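PDB 3UXF: fimbrial subunit type 1 from Actinomyces oris, which polymerises as the major shaft subunit of the type 1 fimbriae that this Gram-positive oral bacterium displays on its cell wall. Local coordinates for residues N423-N428 / D443-V448. Numbering follows the deposited sequence.
Sequences NYLRAN and DYYCLV
Asp443 and Asn428 face each other, with CB of Asn428 3.7 Å from the backbone O of Asp443. One water donates to both Asp443 OD1 and Asn428 O, while Asp443 OD2 forms a salt bridge with Lys436. Tyr444 turns its CB away from residues 423-428, packing against strand 376-385 and forming a cation-pi pair with Arg466; its carbonyl carbon still lies 3.6 Å from ND2 of Asn428. Tyr445 makes the largest contribution. With CG anti to its carbonyl carbon (chi1 -67°), its ring reaches across to the end of strand 419-426 and slots between two side chains. Over one face lies CD2 of Leu425, a CH-pi contact 4.0 Å from the ring centroid. The opposite face takes the Asn428 amide, tilted 57° from the ring plane, with ND2 above the rim and OD1 3.3 Å from CD2 of Tyr445. A hydrogen bond from the backbone N of Val467 to OD1 holds that amide. At the ring's edge, the phenol OH donates a short 2.6 Å hydrogen bond to the backbone O of Arg426, the donor standing 18° off the plane of that carbonyl. A second water donates to the same OH and bridges weakly to NH2 of Arg426, whose NE binds the O of Tyr430. After Tyr445, Cys446 ties its strand to Cys382 by a disulfide. Within the prealbumin-like domain, the contact thus joins strands of two different sheets mainly through one side chain: the buried phenol satisfies a strand-end carbonyl, and this bond, with both faces covered, should restrict the ring's movement.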
loop_
_atom_site.group_PDB
_atom_site.type_symbol
_atom_site.label_atom_id
_atom_site.label_comp_id
_atom_site.label_asym_id
_atom_site.label_seq_id
_atom_site.Cartn_x
_atom_site.Cartn_y
_atom_site.Cartn_z
ATOM N N ASN A 423 -9.131 27.210 6.368
ATOM C CA ASN A 423 -8.363 26.054 6.816
ATOM C C ASN A 423 -9.237 24.829 6.880
ATOM O O ASN A 423 -10.153 24.819 7.704
ATOM C CB ASN A 423 -7.883 26.282 8.254
ATOM C CG ASN A 423 -6.954 27.478 8.398
ATOM O OD1 ASN A 423 -6.171 27.784 7.480
ATOM N ND2 ASN A 423 -7.011 28.132 9.529
ATOM N N TYR A 424 -9.000 23.776 6.095
ATOM C CA TYR A 424 -7.941 23.662 5.105
ATOM C C TYR A 424 -8.541 22.972 3.884
ATOM O O TYR A 424 -9.555 22.291 3.996
ATOM C CB TYR A 424 -6.801 22.802 5.650
ATOM C CG TYR A 424 -6.284 23.250 6.994
ATOM C CD1 TYR A 424 -5.237 24.151 7.086
ATOM C CD2 TYR A 424 -6.843 22.776 8.171
ATOM C CE1 TYR A 424 -4.761 24.568 8.305
ATOM C CE2 TYR A 424 -6.373 23.192 9.400
ATOM C CZ TYR A 424 -5.331 24.090 9.459
ATOM O OH TYR A 424 -4.849 24.514 10.672
ATOM N N LEU A 425 -7.908 23.139 2.726
ATOM C CA LEU A 425 -8.400 22.544 1.490
ATOM C C LEU A 425 -7.423 21.528 0.909
ATOM O O LEU A 425 -6.221 21.762 0.882
ATOM C CB LEU A 425 -8.678 23.633 0.452
ATOM C CG LEU A 425 -9.980 24.416 0.618
ATOM C CD1 LEU A 425 -9.888 25.760 -0.081
ATOM C CD2 LEU A 425 -11.151 23.614 0.090
ATOM N N ARG A 426 -7.954 20.404 0.443
ATOM C CA ARG A 426 -7.130 19.367 -0.164
ATOM C C ARG A 426 -6.539 19.884 -1.468
ATOM O O ARG A 426 -7.208 20.578 -2.221
ATOM C CB ARG A 426 -7.959 18.110 -0.434
ATOM C CG ARG A 426 -7.189 16.800 -0.282
ATOM C CD ARG A 426 -7.681 15.750 -1.271
ATOM N NE ARG A 426 -7.645 16.279 -2.627
ATOM C CZ ARG A 426 -8.719 16.539 -3.360
ATOM N NH1 ARG A 426 -9.930 16.291 -2.882
ATOM N NH2 ARG A 426 -8.579 17.046 -4.574
ATOM N N ALA A 427 -5.282 19.543 -1.728
ATOM C CA ALA A 427 -4.613 19.993 -2.940
ATOM C C ALA A 427 -5.394 19.581 -4.180
ATOM O O ALA A 427 -5.888 18.464 -4.261
ATOM C CB ALA A 427 -3.203 19.434 -2.998
ATOM N N ASN A 428 -5.502 20.489 -5.145
ATOM C CA ASN A 428 -6.187 20.187 -6.393
ATOM C C ASN A 428 -5.394 19.195 -7.227
ATOM O O ASN A 428 -5.953 18.461 -8.035
ATOM C CB ASN A 428 -6.407 21.457 -7.220
ATOM C CG ASN A 428 -7.294 22.466 -6.522
ATOM O OD1 ASN A 428 -6.808 23.403 -5.900
ATOM N ND2 ASN A 428 -8.602 22.279 -6.632
ATOM N N ASP A 443 -10.027 21.341 -12.449
ATOM C CA ASP A 443 -9.249 21.133 -11.204
ATOM C C ASP A 443 -9.024 22.457 -10.477
ATOM O O ASP A 443 -7.897 22.891 -10.261
ATOM C CB ASP A 443 -7.918 20.471 -11.527
ATOM C CG ASP A 443 -8.096 19.072 -12.074
ATOM O OD1 ASP A 443 -8.851 18.272 -11.483
ATOM O OD2 ASP A 443 -7.507 18.762 -13.130
ATOM N N TYR A 444 -10.130 23.094 -10.085
ATOM C CA TYR A 444 -10.084 24.381 -9.396
ATOM C C TYR A 444 -11.001 24.413 -8.180
ATOM O O TYR A 444 -12.008 23.693 -8.113
ATOM C CB TYR A 444 -10.505 25.501 -10.336
ATOM C CG TYR A 444 -9.402 26.008 -11.215
ATOM C CD1 TYR A 444 -8.525 26.965 -10.755
ATOM C CD2 TYR A 444 -9.282 25.569 -12.531
ATOM C CE1 TYR A 444 -7.526 27.445 -11.546
ATOM C CE2 TYR A 444 -8.264 26.058 -13.343
ATOM C CZ TYR A 444 -7.415 27.008 -12.841
ATOM O OH TYR A 444 -6.400 27.524 -13.635
ATOM N N TYR A 445 -10.654 25.287 -7.244
ATOM C CA TYR A 445 -11.643 25.808 -6.309
ATOM C C TYR A 445 -12.045 27.210 -6.773
ATOM O O TYR A 445 -11.343 27.814 -7.582
ATOM C CB TYR A 445 -11.006 25.935 -4.924
ATOM C CG TYR A 445 -10.661 24.600 -4.330
ATOM C CD1 TYR A 445 -11.651 23.639 -4.131
ATOM C CD2 TYR A 445 -9.362 24.295 -3.948
ATOM C CE1 TYR A 445 -11.334 22.381 -3.576
ATOM C CE2 TYR A 445 -9.022 23.042 -3.388
ATOM C CZ TYR A 445 -10.029 22.092 -3.201
ATOM O OH TYR A 445 -9.712 20.846 -2.683
ATOM N N CYS A 446 -13.150 27.738 -6.243
ATOM C CA CYS A 446 -13.603 29.100 -6.547
ATOM C C CYS A 446 -13.979 29.766 -5.249
ATOM O O CYS A 446 -14.695 29.165 -4.443
ATOM C CB CYS A 446 -14.882 29.064 -7.443
ATOM S SG CYS A 446 -14.402 28.961 -9.222
ATOM N N LEU A 447 -13.532 30.998 -5.048
ATOM C CA LEU A 447 -14.150 31.846 -4.006
ATOM C C LEU A 447 -15.389 32.482 -4.583
ATOM O O LEU A 447 -15.391 32.892 -5.731
ATOM C CB LEU A 447 -13.200 32.958 -3.606
ATOM C CG LEU A 447 -11.884 32.537 -2.978
ATOM C CD1 LEU A 447 -11.022 33.754 -2.779
ATOM C CD2 LEU A 447 -12.135 31.795 -1.672
ATOM N N VAL A 448 -16.462 32.558 -3.801
ATOM C CA VAL A 448 -17.580 33.421 -4.168
ATOM C C VAL A 448 -17.696 34.456 -3.073
ATOM O O VAL A 448 -17.843 34.131 -1.899
ATOM C CB VAL A 448 -18.883 32.620 -4.288
ATOM C CG1 VAL A 448 -20.087 33.562 -4.429
ATOM C CG2 VAL A 448 -18.790 31.644 -5.491
HETATM O O HOH W 1 -10.526 19.337 -4.915
HETATM O O HOH W 2 -8.555 17.872 -8.755
#